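Long-range contacts in probable glycosidase crf1 (Neosartorya fumigata, PDB 6IBU), which cleaves chitin and transfers the released chains to 1,6-beta-glucan or to other chitin, cross-linking the polysaccharides of the fungal cell wall: residues M77-G82 with W101-G106; G84-I89 with G184-G189. All coordinates share one frame; numbering follows the deposited sequence.

Contact 1: M77-G82 with W101-G106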
loop_
_atom_site.group_PDB
_atom_site.type_symbol
_atom_site.label_atom_id
_atom_site.label_comp_id
_atom_site.label_asym_id
_atom_site.label_seq_id
_atom_site.Cartn_x
_atom_site.Cartn_y
_atom_site.Cartn_z
ATOM N N MET A 77 -1.134 1.329 -11.946
ATOM C CA MET A 77 -0.170 0.194 -11.807
ATOM C C MET A 77 -0.558 -0.886 -12.815
ATOM O O MET A 77 -1.737 -1.005 -13.305
ATOM C CB MET A 77 -0.127 -0.421 -10.392
ATOM C CG MET A 77 0.599 -1.749 -10.328
ATOM S SD MET A 77 0.670 -2.306 -8.698
ATOM C CE MET A 77 -1.013 -2.855 -8.436
ATOM N N LYS A 78 0.523 -1.369 -13.339
ATOM C CA LYS A 78 0.544 -2.616 -14.085
ATOM C C LYS A 78 1.375 -3.565 -13.252
ATOM O O LYS A 78 2.497 -3.246 -12.952
ATOM C CB LYS A 78 1.094 -2.389 -15.489
ATOM C CG LYS A 78 0.984 -3.657 -16.318
ATOM C CD LYS A 78 1.271 -3.462 -17.768
ATOM C CE LYS A 78 2.768 -3.292 -17.959
ATOM N NZ LYS A 78 3.278 -3.991 -19.165
ATOM N N ALA A 79 0.808 -4.676 -12.851
ATOM C CA ALA A 79 1.447 -5.587 -11.882
ATOM C C ALA A 79 2.546 -6.394 -12.575
ATOM O O ALA A 79 2.480 -6.619 -13.779
ATOM C CB ALA A 79 0.417 -6.483 -11.261
ATOM N N ALA A 80 3.543 -6.802 -11.811
ATOM C CA ALA A 80 4.602 -7.708 -12.276
ATOM C C ALA A 80 3.949 -9.052 -12.549
ATOM O O ALA A 80 3.059 -9.480 -11.820
ATOM C CB ALA A 80 5.698 -7.798 -11.242
ATOM N N PRO A 81 4.333 -9.734 -13.642
ATOM C CA PRO A 81 3.940 -11.125 -13.848
ATOM C C PRO A 81 4.877 -12.026 -13.037
ATOM O O PRO A 81 5.757 -11.508 -12.331
ATOM C CB PRO A 81 4.136 -11.327 -15.352
ATOM C CG PRO A 81 5.308 -10.418 -15.658
ATOM C CD PRO A 81 5.190 -9.226 -14.724
ATOM N N GLY A 82 4.720 -13.337 -13.194
ATOM C CA GLY A 82 5.622 -14.323 -12.582
ATOM C C GLY A 82 5.015 -14.944 -11.342
ATOM O O GLY A 82 4.508 -14.205 -10.462
ATOM N N TRP A 101 -3.579 -3.205 -1.500
ATOM C CA TRP A 101 -3.823 -4.022 -2.706
ATOM C C TRP A 101 -2.649 -4.989 -2.844
ATOM O O TRP A 101 -1.523 -4.566 -2.587
ATOM C CB TRP A 101 -3.923 -3.124 -3.941
ATOM C CG TRP A 101 -4.973 -2.057 -3.972
ATOM C CD1 TRP A 101 -4.820 -0.735 -3.688
ATOM C CD2 TRP A 101 -6.314 -2.193 -4.471
ATOM N NE1 TRP A 101 -5.978 -0.049 -3.915
ATOM C CE2 TRP A 101 -6.916 -0.916 -4.414
ATOM C CE3 TRP A 101 -7.075 -3.271 -4.923
ATOM C CZ2 TRP A 101 -8.240 -0.699 -4.811
ATOM C CZ3 TRP A 101 -8.376 -3.060 -5.316
ATOM C CH2 TRP A 101 -8.943 -1.788 -5.273
ATOM N N GLU A 102 -2.897 -6.250 -3.184
ATOM C CA GLU A 102 -1.816 -7.202 -3.549
ATOM C C GLU A 102 -2.179 -7.840 -4.886
ATOM O O GLU A 102 -3.242 -8.419 -4.974
ATOM C CB GLU A 102 -1.638 -8.288 -2.492
ATOM C CG GLU A 102 -1.443 -7.762 -1.081
ATOM C CD GLU A 102 -0.131 -7.024 -0.872
ATOM O OE1 GLU A 102 0.894 -7.452 -1.417
ATOM O OE2 GLU A 102 -0.141 -5.997 -0.189
ATOM N N VAL A 103 -1.327 -7.739 -5.897
ATOM C CA VAL A 103 -1.466 -8.577 -7.116
ATOM C C VAL A 103 -0.431 -9.709 -7.047
ATOM O O VAL A 103 0.684 -9.489 -6.584
ATOM C CB VAL A 103 -1.339 -7.738 -8.403
ATOM C CG1 VAL A 103 -1.446 -8.609 -9.635
ATOM C CG2 VAL A 103 -2.384 -6.640 -8.458
ATOM N N LEU A 104 -0.817 -10.902 -7.485
ATOM C CA LEU A 104 0.096 -12.068 -7.578
ATOM C C LEU A 104 0.374 -12.284 -9.057
ATOM O O LEU A 104 -0.595 -12.239 -9.834
ATOM C CB LEU A 104 -0.574 -13.273 -6.928
ATOM C CG LEU A 104 -1.007 -13.037 -5.481
ATOM C CD1 LEU A 104 -1.742 -14.251 -4.969
ATOM C CD2 LEU A 104 0.178 -12.703 -4.570
ATOM N N GLY A 105 1.643 -12.455 -9.430
ATOM C CA GLY A 105 2.051 -12.574 -10.844
ATOM C C GLY A 105 1.316 -13.663 -11.600
ATOM O O GLY A 105 0.954 -13.429 -12.732
ATOM N N GLY A 106 1.068 -14.820 -11.004
ATOM C CA GLY A 106 0.478 -15.956 -11.741
ATOM C C GLY A 106 -1.033 -15.953 -11.691
ATOM O O GLY A 106 -1.656 -16.800 -12.373
#
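The first two side-chain torsions of Met77 are both extended, and a bend at the third (75°) sets the terminal methyl against Val103, where Met77 CE rests 4.0 Å from Val103 CG2. Val103 sets its other branch, CG1, anti to its own backbone N (chi1 179°). That branch meets the methyl of Ala79, and the separation of Ala79 CB from Val103 CG1, 3.3 Å, is a close fit for two methyls. The two methyls of one valine thus share the work: CG1 presses on the alanine, while CG2 reaches both Ala79 and the methionine methyl. Farther along, side chains give way to backbone. Gly105 has no side chain, and the two backbones meet directly: its alpha carbon makes C-H...O contacts with two carbonyls, lying 3.4 Å from Ala80 O and 3.0 Å from Gly82 O. Tyr142 adds to the apolar cluster from strand 140-146, touching both Met77 and Val103. Glu102, on the other side of its strand, binds chitin and is probably the proton donor. Such face-to-face packing of two antiparallel sheets, with inner residues of the strand that carries the probable proton donor in the core, is that of the GH16 beta-sandwich, a jelly roll of the concanavalin clan, here the GH16 domain of a longer protein.

Contact 2: G84-I89 with G184-G189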
loop_
_atom_site.group_PDB
_atom_site.type_symbol
_atom_site.label_atom_id
_atom_site.label_comp_id
_atom_site.label_asym_id
_atom_site.label_seq_id
_atom_site.Cartn_x
_atom_site.Cartn_y
_atom_site.Cartn_z
ATOM N N GLY A 84 4.486 -16.233 -7.865
ATOM C CA GLY A 84 4.962 -15.886 -6.517
ATOM C C GLY A 84 5.449 -14.456 -6.423
ATOM O O GLY A 84 5.834 -14.046 -5.338
ATOM N N VAL A 85 5.428 -13.699 -7.502
ATOM C CA VAL A 85 5.871 -12.280 -7.469
ATOM C C VAL A 85 4.672 -11.440 -7.045
ATOM O O VAL A 85 3.630 -11.480 -7.708
ATOM C CB VAL A 85 6.430 -11.835 -8.825
ATOM C CG1 VAL A 85 6.805 -10.365 -8.799
ATOM C CG2 VAL A 85 7.616 -12.719 -9.212
ATOM N N VAL A 86 4.836 -10.689 -5.972
ATOM C CA VAL A 86 3.749 -9.849 -5.408
ATOM C C VAL A 86 3.972 -8.399 -5.842
ATOM O O VAL A 86 5.075 -7.921 -5.690
ATOM C CB VAL A 86 3.718 -9.999 -3.883
ATOM C CG1 VAL A 86 2.565 -9.220 -3.280
ATOM C CG2 VAL A 86 3.651 -11.456 -3.471
ATOM N N SER A 87 2.945 -7.735 -6.347
ATOM C CA SER A 87 2.902 -6.273 -6.579
ATOM C C SER A 87 1.996 -5.641 -5.514
ATOM O O SER A 87 0.813 -5.979 -5.502
ATOM C CB SER A 87 2.381 -5.997 -7.953
ATOM O OG SER A 87 3.199 -6.565 -8.961
ATOM N N SER A 88 2.532 -4.794 -4.639
ATOM C CA SER A 88 1.856 -4.276 -3.414
ATOM C C SER A 88 1.624 -2.761 -3.477
ATOM O O SER A 88 2.602 -2.006 -3.679
ATOM C CB SER A 88 2.683 -4.584 -2.200
ATOM O OG SER A 88 2.880 -5.986 -2.070
ATOM N N ILE A 89 0.398 -2.312 -3.224
ATOM C CA ILE A 89 0.074 -0.892 -2.890
ATOM C C ILE A 89 -0.369 -0.849 -1.427
ATOM O O ILE A 89 -1.362 -1.470 -1.111
ATOM C CB ILE A 89 -1.002 -0.341 -3.840
ATOM C CG1 ILE A 89 -0.577 -0.428 -5.304
ATOM C CG2 ILE A 89 -1.396 1.071 -3.456
ATOM C CD1 ILE A 89 -1.735 -0.395 -6.255
ATOM N N GLY A 184 5.607 -1.277 -3.988
ATOM C CA GLY A 184 6.717 -2.221 -4.166
ATOM C C GLY A 184 6.301 -3.542 -4.753
ATOM O O GLY A 184 5.117 -3.899 -4.727
ATOM N N SER A 185 7.301 -4.259 -5.232
ATOM C CA SER A 185 7.186 -5.654 -5.702
ATOM C C SER A 185 8.200 -6.461 -4.916
ATOM O O SER A 185 9.170 -5.882 -4.458
ATOM C CB SER A 185 7.397 -5.752 -7.184
ATOM O OG SER A 185 8.724 -5.341 -7.514
ATOM N N TRP A 186 7.940 -7.749 -4.766
ATOM C CA TRP A 186 8.781 -8.676 -3.986
ATOM C C TRP A 186 8.367 -10.110 -4.300
ATOM O O TRP A 186 7.279 -10.312 -4.827
ATOM C CB TRP A 186 8.640 -8.383 -2.497
ATOM C CG TRP A 186 7.233 -8.338 -2.004
ATOM C CD1 TRP A 186 6.330 -7.338 -2.211
ATOM C CD2 TRP A 186 6.587 -9.294 -1.150
ATOM N NE1 TRP A 186 5.162 -7.615 -1.562
ATOM C CE2 TRP A 186 5.291 -8.797 -0.890
ATOM C CE3 TRP A 186 6.980 -10.501 -0.555
ATOM C CZ2 TRP A 186 4.376 -9.478 -0.098
ATOM C CZ3 TRP A 186 6.075 -11.181 0.228
ATOM C CH2 TRP A 186 4.794 -10.669 0.459
ATOM N N ALA A 187 9.211 -11.065 -3.956
ATOM C CA ALA A 187 8.928 -12.490 -4.209
ATOM C C ALA A 187 8.232 -13.067 -2.983
ATOM O O ALA A 187 8.921 -13.415 -2.049
ATOM C CB ALA A 187 10.206 -13.210 -4.529
ATOM N N GLY A 188 6.905 -13.158 -2.996
ATOM C CA GLY A 188 6.152 -13.915 -1.983
ATOM C C GLY A 188 6.569 -15.367 -2.041
ATOM O O GLY A 188 6.539 -16.039 -1.020
ATOM N N GLY A 189 6.976 -15.815 -3.226
ATOM C CA GLY A 189 7.394 -17.194 -3.494
ATOM C C GLY A 189 8.895 -17.403 -3.345
ATOM O O GLY A 189 9.395 -18.359 -3.928
#
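Ser88 OG takes part in two hydrogen bonds: it accepts the indole N-H of Trp186, with Trp186 NE1 2.8 Å from Ser88 OG, and is also hydrogen-bonded to Glu102 OE1 on the neighbouring strand. The indole bond is nearly straight (165° at the hydrogen), and the oxygen lies close to the ring plane. Trp186 reaches it with CG between its backbone N and carbonyl carbon (chi1 52°), a torsion that lays the indole beside Val86. There Val86 CB sits over one ring face, 3.8 Å from the centroid of the five-membered ring, a CH-pi contact, while its CG1 branch touches the indole around NE1 and CE2. Edge and face are therefore fixed by different neighbours. Beneath them, Val86 and Trp186 form an antiparallel hydrogen-bonded pair, Val86 N lying 2.7 Å from Trp186 O and Trp186 N 3.0 Å from Val86 O. Ser88 and Gly184 repeat the pattern, with Ser88 N 2.7 Å from Gly184 O. Past this ladder of pairs, at the corner of the chain, Gly189 N donates to Gly84 O over 3.0 Å, and Gly84 CA comes within 4.1 Å of Gly189 CA. Val85, Ser87, Ser185 and Ala187 face the other side of the sheet. The chemistry implies that a chitin-binding tryptophan is held in orientation by a serine and a valine, and that the same serine probably helps to position the carboxylate of Glu102.

In the fold
Strand 85-93 joins the two contacts: it pairs with strand 179-187 in contact 2 and with strand 98-105, which carries one half of contact 1, so that all three lie in one sheet. The contact centres are 7 Å apart. On the substrate-binding side they meet where Glu102 OE1 lies 2.6 Å from Ser88 OG. On the core side, Met77 CE packs 3.4 Å from Ile89 CD1, and Ser87 OG bonds Ala80 N. Between these faces, Val103 N lies 2.8 Å from Ser87 O, a probable backbone bond. Residues 77-82 thus pack against the inner face of the sheet whose outer face carries Glu102 and Trp186, both of which bind chitin.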